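Local coordinates for protein type I site-specific restriction-modification system, R (Restriction) subunit (Vibrio vulnificus, PDB 3H1T) that probably binds ATP and DNA as the restriction and translocation subunit of a type I restriction enzyme, here a fragment lacking the C-terminal part, at residues A440-V444 against S490-E494; D472-V477 against T499-T505; L509-V513 against Q535-R539; A515-K519 against R544-K549. All blocks are in the same frame, centred on the assembly; numbering follows the deposited sequence.

Interaction 1: A440-V444 against S490-E494; sequences AKTIV and SRFQE
Phe492, near the end of helix 482-493, packs against Lys441 and Ile443 of strand 441-446, and so joins a covering helix to a central strand of the C-terminal RecA-like helicase domain. The ring is the main piece. Its CG is anti to the backbone N (chi1 172°), which sends the ring away from the helix and down onto the strand. Lys441 runs past it in the opposite direction: CB touches CE1 at 3.6 Å, and CD stands over one ring face, 4.2 Å from the centroid of Phe492 and 27° off the normal, a CH-pi contact. At the neighbouring ring atom, Ile443 CG1 reaches Phe492 CZ at 3.5 Å. Between these two side chains, the backbone oxygen of Thr442 lies 3.8 Å from Phe492 CE1.

Beyond the ring, the extended lysine chain brings Lys441 CE to 3.1 Å from Phe492 O and 3.7 Å from Glu494 O. The bend at chi4 (-75°) then turns the ammonium aside toward Thr497 O, to which it donates. It does not bond to the helix: Lys441 NZ is 3.4 Å from Phe492 O, at a poor angle. Thr497 OG1 lies within bonding distance of both Arg491 O and Glu494 O, its one hydrogen shared between them. The contact between the segments is therefore van der Waals and CH-pi, while the buried ammonium is satisfied by Thr497 O, with a weak bond to Pro500 O; the carbonyls gathered there would probably favour its positive charge.

Interaction 2: D472-V477 against T499-T505; sequences DYVARV and TPVILTT
Strands 474-476 and 502-505 pair in parallel, with Val474 opposite Ile502, Ala475 opposite Leu503 and Arg476 opposite Thr504; the axes of the two short strands approach to 4.6 Å, 24° from parallel. Ala475 N donates to Ile502 O at 2.9 Å, Thr504 N to Ala475 O, and Val477 N to Thr504 O. At the entry to the ladder, Tyr473 O takes two donors, Ile502 N at 3.1 Å and Val501 N at 2.8 Å, the latter tilted out of the carbonyl plane. At the exit, Thr505 OG1 gives a 2.9 Å bond to Val477 O.

Side chains reinforce the entry end. Thr499 OG1 donates to Asp472 OD1 at 3.0 Å, from the syn side but 31° above the carboxylate plane, just before a cis peptide to Pro500. Val501 CG2 touches Tyr473 CE1 at 3.4 Å, while Val501 CB makes an off-centre CH-pi contact with that ring, whose OH is bonded to Arg438 O. On one face Val474 CG1 meets Ile502 CB at 3.8 Å; on the other, Leu503 CD2 touches both Ala475 CB and Val477 CG2.

Strand 474-476 is the outermost on this side of its sheet, and helix 482-493 makes the beta-alpha-beta crossover to 502-505. That helix covers the Ala475-Leu503 face through His488, Leu489 and Phe492, while helix 449-462 lies over Val474, Arg476 and Thr504, with Ala452 O holding Thr504 OG1, and strand 441-446 bonds the far edge of 502-505.

Interaction 3: L509-V513 against Q535-R539; sequences LTTGV and QIVGR
The two backbones come nearest where an irregular loop passes the last turn of helix 530-537, Thr510 CA lying 5.2 Å from Ile536 CA, and they have spread by the point where Val513 CA is 6.8 Å from Arg539 CA. Arg539 spans the wider end. Bends at chi2 (-42°) and chi3 (98°) fold its chain back toward its own helix, and NE donates to Gln535 O at 2.8 Å, almost straight (169°) and with that oxygen in the guanidinium plane. NH2 adds a weak bond to the same oxygen. Across the contact, Thr510 O and Thr511 CA lie over one guanidinium face; the oxygen is 3.0 Å from Arg539 NE but badly angled for a bond.

By sequence, LTTGV is part of helicase motif V and QIVGR opens motif VI, so the contact joins two conserved elements of superfamily 2 motors. Val513 O is near the guanidinium edge at Arg539 NH1, though the modelled bond is too short to be trusted in detail. Val513 CG2 rests on Arg539 CD at 3.8 Å. From the helix, the extended Gln535 brings its amide against the methyl of Thr511, CG2 to NE2 being 3.1 Å, and Thr510 CG2 touches Ile536 CG1 at 4.0 Å, while Thr510 OG1 turns to Gln507 O.

Interaction 4: A515-K519 against R544-K549; sequences APTCK and REDYGK
Four carbonyl oxygens gather round Lys549 NZ. Across the contact it donates to Pro516 O at 2.7 Å and to Cys518 O at 2.8 Å, each reached somewhat out of the carbonyl plane; Gly540 O and Arg542 O, from the loop leading to 544-549, complete the set. Two bends in the lysine chain, at chi2 (56°) and chi4 (-60°), curl it over the 515-519 backbone: Lys549 CG passes Pro516 O at 3.1 Å before NZ reaches both oxygens, which lie about at right angles from it. The ammonium has three hydrogens for four acceptors, so the bonds must be shared or unequal, and the surrounding oxygens would probably stabilise its charge.

Two of these acceptors come from a type I beta turn, Ala515 to Cys518, that leads into strand 518-524 of the C-terminal helicase sheet. Its partner is a G1 beta bulge ahead of strand 552-556: Gly548 and Lys549 both face Arg544, and Gly548 has the positive phi (67°) that suits glycine there. Lys549 N and Tyr547 N approach Arg544 O from opposite faces of its plane, fixing the loop that carries the lysine.

Apolar contacts lie farther along the turn. Pro516 and Arg544 lie side by side, pointing the same way, with Pro516 CB to Arg544 CG 3.6 Å, and the guanidinium beyond forms a salt bridge with Asp546. Thr517 CG2 touches Tyr547 CB at 3.7 Å; the tyrosine hydroxyl goes on to Glu496. At the other end, the extended Lys519 sends NZ to Gly548 O at 3.4 Å, a weak bond.

All four contacts lie in the C-terminal helicase domain. Interactions 1 and 2 are buried and interlock: Thr442 N and Val444 N probably bond to Val501 O and Leu503 O, and the Phe492 ring touches Leu503. Interaction 2 is dominated by backbone ladder bonds, interaction 1 by a ring and aliphatic chains. Interactions 3 and 4 are only partly buried. In interaction 4 a lysine is gripped by loop carbonyls; in interaction 3 an arginine bonds its own helix end and lies against the loop. Val513 of interaction 3 packs on Ile443 and Phe492, and Lys441 O probably bonds Lys519 N, tying interactions 3 and 4 to interaction 1; interactions 2 and 4 do not touch.

Interaction 1: A440-V444 against S490-E494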
# COMPACT_ATOMS: atom_id res chain seq x y z
N ALA A 440 -10.23 -5.47 -22.54
CA ALA A 440 -9.87 -5.29 -21.14
C ALA A 440 -8.39 -5.69 -21.05
O ALA A 440 -8.03 -6.82 -21.40
CB ALA A 440 -10.71 -6.20 -20.27
N LYS A 441 -7.54 -4.77 -20.60
CA LYS A 441 -6.11 -5.08 -20.52
C LYS A 441 -5.86 -6.23 -19.59
O LYS A 441 -6.30 -6.22 -18.44
CB LYS A 441 -5.32 -3.86 -20.08
CG LYS A 441 -5.18 -2.81 -21.16
CD LYS A 441 -4.12 -1.79 -20.78
CE LYS A 441 -4.19 -0.52 -21.64
NZ LYS A 441 -3.68 -0.63 -23.03
N THR A 442 -5.12 -7.21 -20.09
CA THR A 442 -4.82 -8.46 -19.39
C THR A 442 -3.34 -8.85 -19.36
O THR A 442 -2.61 -8.58 -20.31
CB THR A 442 -5.58 -9.62 -20.08
OG1 THR A 442 -6.98 -9.31 -20.10
CG2 THR A 442 -5.34 -10.93 -19.36
N ILE A 443 -2.91 -9.50 -18.28
CA ILE A 443 -1.53 -9.96 -18.15
C ILE A 443 -1.56 -11.45 -17.84
O ILE A 443 -2.24 -11.87 -16.92
CB ILE A 443 -0.77 -9.24 -16.99
CG1 ILE A 443 -0.72 -7.73 -17.22
CG2 ILE A 443 0.68 -9.75 -16.92
CD1 ILE A 443 -0.12 -6.95 -16.07
N VAL A 444 -0.82 -12.25 -18.59
CA VAL A 444 -0.81 -13.69 -18.35
C VAL A 444 0.55 -14.17 -17.90
O VAL A 444 1.53 -14.07 -18.63
CB VAL A 444 -1.23 -14.48 -19.63
CG1 VAL A 444 -1.33 -15.99 -19.34
CG2 VAL A 444 -2.55 -13.96 -20.14
N SER A 490 5.42 -0.39 -22.27
CA SER A 490 5.22 1.05 -22.14
C SER A 490 3.85 1.51 -22.57
O SER A 490 3.18 2.26 -21.87
CB SER A 490 6.29 1.79 -22.95
OG SER A 490 6.19 3.19 -22.77
N ARG A 491 3.43 1.07 -23.76
CA ARG A 491 2.12 1.44 -24.31
C ARG A 491 1.00 0.78 -23.53
O ARG A 491 -0.07 1.37 -23.34
CB ARG A 491 2.02 1.02 -25.78
CG ARG A 491 3.11 1.59 -26.68
CD ARG A 491 2.82 1.33 -28.17
NE ARG A 491 4.00 0.80 -28.87
CZ ARG A 491 4.19 -0.49 -29.15
NH1 ARG A 491 3.27 -1.40 -28.81
NH2 ARG A 491 5.31 -0.88 -29.75
N PHE A 492 1.24 -0.45 -23.09
CA PHE A 492 0.26 -1.21 -22.33
C PHE A 492 -0.12 -0.48 -21.03
O PHE A 492 -1.28 -0.43 -20.63
CB PHE A 492 0.84 -2.59 -21.98
CG PHE A 492 -0.02 -3.40 -21.04
CD1 PHE A 492 -1.12 -4.10 -21.50
CD2 PHE A 492 0.32 -3.48 -19.69
CE1 PHE A 492 -1.87 -4.89 -20.62
CE2 PHE A 492 -0.42 -4.26 -18.82
CZ PHE A 492 -1.52 -4.97 -19.28
N GLN A 493 0.90 0.09 -20.39
CA GLN A 493 0.74 0.81 -19.14
C GLN A 493 -0.03 2.11 -19.27
O GLN A 493 -0.60 2.60 -18.30
CB GLN A 493 2.12 1.09 -18.54
CG GLN A 493 2.79 -0.15 -18.00
CD GLN A 493 4.09 0.17 -17.31
OE1 GLN A 493 4.59 -0.62 -16.52
NE2 GLN A 493 4.64 1.33 -17.60
N GLU A 494 -0.05 2.68 -20.47
CA GLU A 494 -0.74 3.94 -20.69
C GLU A 494 -2.25 3.78 -20.58
O GLU A 494 -2.81 2.83 -21.12
CB GLU A 494 -0.35 4.51 -22.05
CG GLU A 494 1.13 4.35 -22.28
CD GLU A 494 1.70 5.32 -23.27
OE1 GLU A 494 1.29 5.30 -24.46
OE2 GLU A 494 2.58 6.10 -22.85

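Interaction 2: D472-V477 against T499-T505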
# COMPACT_ATOMS: atom_id res chain seq x y z
N ASP A 472 -0.57 -5.59 -32.56
CA ASP A 472 -0.01 -5.80 -31.23
C ASP A 472 -1.05 -6.08 -30.17
O ASP A 472 -0.89 -5.67 -29.01
CB ASP A 472 0.84 -4.60 -30.83
CG ASP A 472 0.00 -3.34 -30.62
OD1 ASP A 472 -1.05 -3.20 -31.28
OD2 ASP A 472 0.41 -2.49 -29.80
N TYR A 473 -2.12 -6.78 -30.56
CA TYR A 473 -3.20 -7.14 -29.65
C TYR A 473 -2.63 -7.93 -28.47
O TYR A 473 -2.98 -7.70 -27.31
CB TYR A 473 -4.23 -7.99 -30.38
CG TYR A 473 -5.43 -8.32 -29.54
CD1 TYR A 473 -6.36 -7.34 -29.20
CD2 TYR A 473 -5.62 -9.61 -29.05
CE1 TYR A 473 -7.46 -7.63 -28.39
CE2 TYR A 473 -6.71 -9.92 -28.26
CZ TYR A 473 -7.63 -8.94 -27.92
OH TYR A 473 -8.70 -9.28 -27.14
N VAL A 474 -1.78 -8.91 -28.78
CA VAL A 474 -1.12 -9.69 -27.74
C VAL A 474 0.35 -9.40 -27.93
O VAL A 474 0.81 -9.20 -29.05
CB VAL A 474 -1.27 -11.21 -27.90
CG1 VAL A 474 -0.82 -11.86 -26.60
CG2 VAL A 474 -2.70 -11.59 -28.23
N ALA A 475 1.08 -9.37 -26.83
CA ALA A 475 2.50 -9.11 -26.94
C ALA A 475 3.17 -9.77 -25.77
O ALA A 475 2.60 -9.90 -24.68
CB ALA A 475 2.76 -7.61 -26.93
N ARG A 476 4.39 -10.22 -26.00
CA ARG A 476 5.17 -10.86 -24.97
C ARG A 476 6.20 -9.87 -24.41
O ARG A 476 6.90 -9.19 -25.16
CB ARG A 476 5.88 -12.08 -25.53
CG ARG A 476 6.95 -12.62 -24.59
CD ARG A 476 7.46 -13.98 -25.02
NE ARG A 476 8.50 -13.87 -26.02
CZ ARG A 476 9.65 -14.54 -25.98
NH1 ARG A 476 9.91 -15.38 -24.98
NH2 ARG A 476 10.55 -14.36 -26.92
N VAL A 477 6.25 -9.78 -23.08
CA VAL A 477 7.22 -8.91 -22.41
C VAL A 477 8.09 -9.82 -21.56
O VAL A 477 7.69 -10.27 -20.47
CB VAL A 477 6.54 -7.86 -21.50
CG1 VAL A 477 7.58 -7.22 -20.61
CG2 VAL A 477 5.84 -6.79 -22.35
N THR A 499 -4.20 -0.86 -27.10
CA THR A 499 -3.41 -2.07 -27.26
C THR A 499 -1.93 -1.81 -26.94
O THR A 499 -1.47 -0.67 -27.00
CB THR A 499 -3.51 -2.63 -28.70
OG1 THR A 499 -2.98 -1.68 -29.62
CG2 THR A 499 -4.94 -2.93 -29.07
N PRO A 500 -1.17 -2.87 -26.60
CA PRO A 500 -1.58 -4.28 -26.47
C PRO A 500 -2.69 -4.46 -25.45
O PRO A 500 -2.83 -3.67 -24.52
CB PRO A 500 -0.30 -4.98 -26.02
CG PRO A 500 0.79 -4.10 -26.56
CD PRO A 500 0.24 -2.73 -26.22
N VAL A 501 -3.48 -5.50 -25.62
CA VAL A 501 -4.53 -5.77 -24.67
C VAL A 501 -4.02 -6.85 -23.71
O VAL A 501 -4.22 -6.77 -22.50
CB VAL A 501 -5.80 -6.24 -25.39
CG1 VAL A 501 -6.89 -6.54 -24.39
CG2 VAL A 501 -6.26 -5.17 -26.36
N ILE A 502 -3.31 -7.83 -24.26
CA ILE A 502 -2.76 -8.94 -23.51
C ILE A 502 -1.25 -8.98 -23.53
O ILE A 502 -0.65 -8.95 -24.60
CB ILE A 502 -3.15 -10.31 -24.09
CG1 ILE A 502 -4.57 -10.28 -24.67
CG2 ILE A 502 -2.98 -11.37 -23.02
CD1 ILE A 502 -5.61 -10.13 -23.66
N LEU A 503 -0.63 -9.05 -22.36
CA LEU A 503 0.82 -9.17 -22.29
C LEU A 503 1.10 -10.53 -21.66
O LEU A 503 0.42 -10.92 -20.70
CB LEU A 503 1.44 -8.09 -21.39
CG LEU A 503 1.51 -6.60 -21.75
CD1 LEU A 503 2.33 -5.88 -20.68
CD2 LEU A 503 2.15 -6.43 -23.11
N THR A 504 2.05 -11.27 -22.21
CA THR A 504 2.40 -12.56 -21.63
C THR A 504 3.81 -12.34 -21.09
O THR A 504 4.60 -11.58 -21.66
CB THR A 504 2.40 -13.69 -22.66
OG1 THR A 504 3.41 -13.44 -23.64
CG2 THR A 504 1.06 -13.77 -23.36
N THR A 505 4.12 -13.00 -19.99
CA THR A 505 5.42 -12.88 -19.38
C THR A 505 5.60 -14.13 -18.52
O THR A 505 4.76 -15.02 -18.53
CB THR A 505 5.46 -11.63 -18.49
OG1 THR A 505 6.79 -11.42 -18.01
CG2 THR A 505 4.53 -11.82 -17.31

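Interaction 3: L509-V513 against Q535-R539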
# COMPACT_ATOMS: atom_id res chain seq x y z
N LEU A 509 7.31 -9.31 -15.20
CA LEU A 509 6.23 -8.42 -14.82
C LEU A 509 5.62 -8.69 -13.45
O LEU A 509 4.61 -8.09 -13.10
CB LEU A 509 5.13 -8.43 -15.88
CG LEU A 509 5.58 -8.06 -17.30
CD1 LEU A 509 4.37 -7.78 -18.17
CD2 LEU A 509 6.50 -6.83 -17.27
N THR A 510 6.22 -9.57 -12.66
CA THR A 510 5.68 -9.79 -11.34
C THR A 510 5.77 -8.44 -10.61
O THR A 510 4.82 -8.05 -9.93
CB THR A 510 6.46 -10.89 -10.58
OG1 THR A 510 7.87 -10.70 -10.74
CG2 THR A 510 6.06 -12.27 -11.10
N THR A 511 6.90 -7.75 -10.75
CA THR A 511 7.08 -6.42 -10.14
C THR A 511 7.45 -5.45 -11.25
O THR A 511 7.82 -4.31 -10.99
CB THR A 511 8.23 -6.35 -9.11
OG1 THR A 511 9.49 -6.52 -9.78
CG2 THR A 511 8.06 -7.40 -8.04
N GLY A 512 7.36 -5.91 -12.50
CA GLY A 512 7.70 -5.08 -13.63
C GLY A 512 6.64 -4.12 -14.15
O GLY A 512 6.98 -3.06 -14.68
N VAL A 513 5.36 -4.46 -14.00
CA VAL A 513 4.27 -3.62 -14.51
C VAL A 513 3.59 -2.67 -13.56
O VAL A 513 3.30 -3.00 -12.42
CB VAL A 513 3.12 -4.47 -15.08
CG1 VAL A 513 2.78 -3.98 -16.48
CG2 VAL A 513 3.47 -5.95 -15.05
N GLN A 535 2.53 -10.32 -5.43
CA GLN A 535 3.04 -9.37 -6.41
C GLN A 535 2.21 -9.53 -7.68
O GLN A 535 1.87 -8.55 -8.34
CB GLN A 535 4.51 -9.66 -6.72
CG GLN A 535 5.49 -9.18 -5.67
CD GLN A 535 6.92 -9.59 -5.99
OE1 GLN A 535 7.84 -9.36 -5.21
NE2 GLN A 535 7.11 -10.21 -7.15
N ILE A 536 1.88 -10.77 -8.01
CA ILE A 536 1.10 -11.05 -9.19
C ILE A 536 -0.28 -10.43 -9.02
O ILE A 536 -0.72 -9.63 -9.86
CB ILE A 536 1.00 -12.57 -9.45
CG1 ILE A 536 2.35 -13.09 -9.96
CG2 ILE A 536 -0.08 -12.88 -10.46
CD1 ILE A 536 2.45 -14.59 -10.08
N VAL A 537 -0.93 -10.76 -7.90
CA VAL A 537 -2.26 -10.22 -7.61
C VAL A 537 -2.26 -8.68 -7.53
O VAL A 537 -3.26 -8.04 -7.86
CB VAL A 537 -2.80 -10.83 -6.28
CG1 VAL A 537 -4.11 -10.20 -5.89
CG2 VAL A 537 -3.01 -12.33 -6.47
N GLY A 538 -1.14 -8.10 -7.11
CA GLY A 538 -1.03 -6.66 -7.01
C GLY A 538 -0.91 -5.97 -8.35
O GLY A 538 -0.77 -4.74 -8.41
N ARG A 539 -0.93 -6.73 -9.44
CA ARG A 539 -0.84 -6.12 -10.75
C ARG A 539 -2.16 -5.46 -11.09
O ARG A 539 -2.23 -4.53 -11.91
CB ARG A 539 -0.53 -7.15 -11.84
CG ARG A 539 0.90 -7.67 -11.85
CD ARG A 539 1.89 -6.55 -11.63
NE ARG A 539 2.31 -6.50 -10.23
CZ ARG A 539 2.98 -5.49 -9.68
NH1 ARG A 539 3.31 -4.43 -10.40
NH2 ARG A 539 3.32 -5.55 -8.40

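Interaction 4: A515-K519 against R544-K549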
# COMPACT_ATOMS: atom_id res chain seq x y z
N ALA A 515 0.43 -0.79 -14.40
CA ALA A 515 -0.64 -0.48 -15.33
C ALA A 515 -1.97 -0.47 -14.58
O ALA A 515 -2.58 -1.52 -14.37
CB ALA A 515 -0.67 -1.51 -16.42
N PRO A 516 -2.44 0.72 -14.17
CA PRO A 516 -3.70 0.82 -13.44
C PRO A 516 -4.97 0.29 -14.13
O PRO A 516 -5.85 -0.25 -13.46
CB PRO A 516 -3.79 2.31 -13.10
CG PRO A 516 -3.00 2.96 -14.21
CD PRO A 516 -1.80 2.05 -14.27
N THR A 517 -5.09 0.42 -15.44
CA THR A 517 -6.28 -0.09 -16.11
C THR A 517 -6.25 -1.59 -16.37
O THR A 517 -7.06 -2.11 -17.15
CB THR A 517 -6.54 0.63 -17.44
OG1 THR A 517 -5.32 0.69 -18.18
CG2 THR A 517 -7.05 2.03 -17.19
N CYS A 518 -5.31 -2.31 -15.76
CA CYS A 518 -5.25 -3.75 -15.93
C CYS A 518 -6.51 -4.33 -15.27
O CYS A 518 -6.76 -4.12 -14.07
CB CYS A 518 -3.99 -4.33 -15.26
SG CYS A 518 -3.83 -6.13 -15.43
N LYS A 519 -7.29 -5.07 -16.05
CA LYS A 519 -8.54 -5.62 -15.56
C LYS A 519 -8.57 -7.14 -15.36
O LYS A 519 -9.45 -7.64 -14.67
CB LYS A 519 -9.68 -5.21 -16.50
CG LYS A 519 -9.91 -3.70 -16.58
CD LYS A 519 -11.07 -3.36 -17.51
CE LYS A 519 -11.56 -1.93 -17.34
NZ LYS A 519 -13.01 -1.82 -17.69
N ARG A 544 -8.66 3.16 -10.93
CA ARG A 544 -8.69 4.17 -11.98
C ARG A 544 -10.13 4.35 -12.44
O ARG A 544 -10.48 4.11 -13.60
CB ARG A 544 -7.82 3.76 -13.16
CG ARG A 544 -6.57 4.59 -13.33
CD ARG A 544 -6.89 6.08 -13.35
NE ARG A 544 -5.68 6.90 -13.42
CZ ARG A 544 -5.66 8.23 -13.41
NH1 ARG A 544 -6.80 8.91 -13.33
NH2 ARG A 544 -4.51 8.89 -13.49
N GLU A 545 -10.97 4.74 -11.49
CA GLU A 545 -12.40 4.99 -11.70
C GLU A 545 -12.50 5.89 -12.90
O GLU A 545 -13.45 5.84 -13.68
CB GLU A 545 -12.92 5.68 -10.45
CG GLU A 545 -14.34 6.18 -10.46
CD GLU A 545 -14.78 6.60 -9.06
OE1 GLU A 545 -13.98 7.24 -8.36
OE2 GLU A 545 -15.93 6.29 -8.68
N ASP A 546 -11.48 6.73 -13.01
CA ASP A 546 -11.31 7.71 -14.07
C ASP A 546 -11.52 7.03 -15.43
O ASP A 546 -12.28 7.49 -16.28
CB ASP A 546 -9.89 8.28 -13.95
CG ASP A 546 -9.71 9.59 -14.66
OD1 ASP A 546 -10.68 10.37 -14.74
OD2 ASP A 546 -8.58 9.85 -15.13
N TYR A 547 -10.82 5.91 -15.61
CA TYR A 547 -10.86 5.12 -16.84
C TYR A 547 -11.64 3.81 -16.71
O TYR A 547 -11.25 2.80 -17.28
CB TYR A 547 -9.42 4.84 -17.26
CG TYR A 547 -8.78 6.05 -17.90
CD1 TYR A 547 -8.98 6.31 -19.26
CD2 TYR A 547 -8.09 6.99 -17.15
CE1 TYR A 547 -8.50 7.47 -19.85
CE2 TYR A 547 -7.61 8.17 -17.73
CZ TYR A 547 -7.83 8.40 -19.08
OH TYR A 547 -7.41 9.57 -19.65
N GLY A 548 -12.74 3.84 -15.97
CA GLY A 548 -13.55 2.64 -15.80
C GLY A 548 -12.91 1.49 -15.04
O GLY A 548 -13.39 0.36 -15.10
N LYS A 549 -11.84 1.77 -14.31
CA LYS A 549 -11.17 0.72 -13.55
C LYS A 549 -11.58 0.76 -12.08
O LYS A 549 -11.09 1.60 -11.32
CB LYS A 549 -9.65 0.88 -13.68
CG LYS A 549 -8.86 -0.01 -12.74
CD LYS A 549 -9.24 -1.46 -12.90
CE LYS A 549 -8.52 -2.35 -11.90
NZ LYS A 549 -7.04 -2.25 -12.04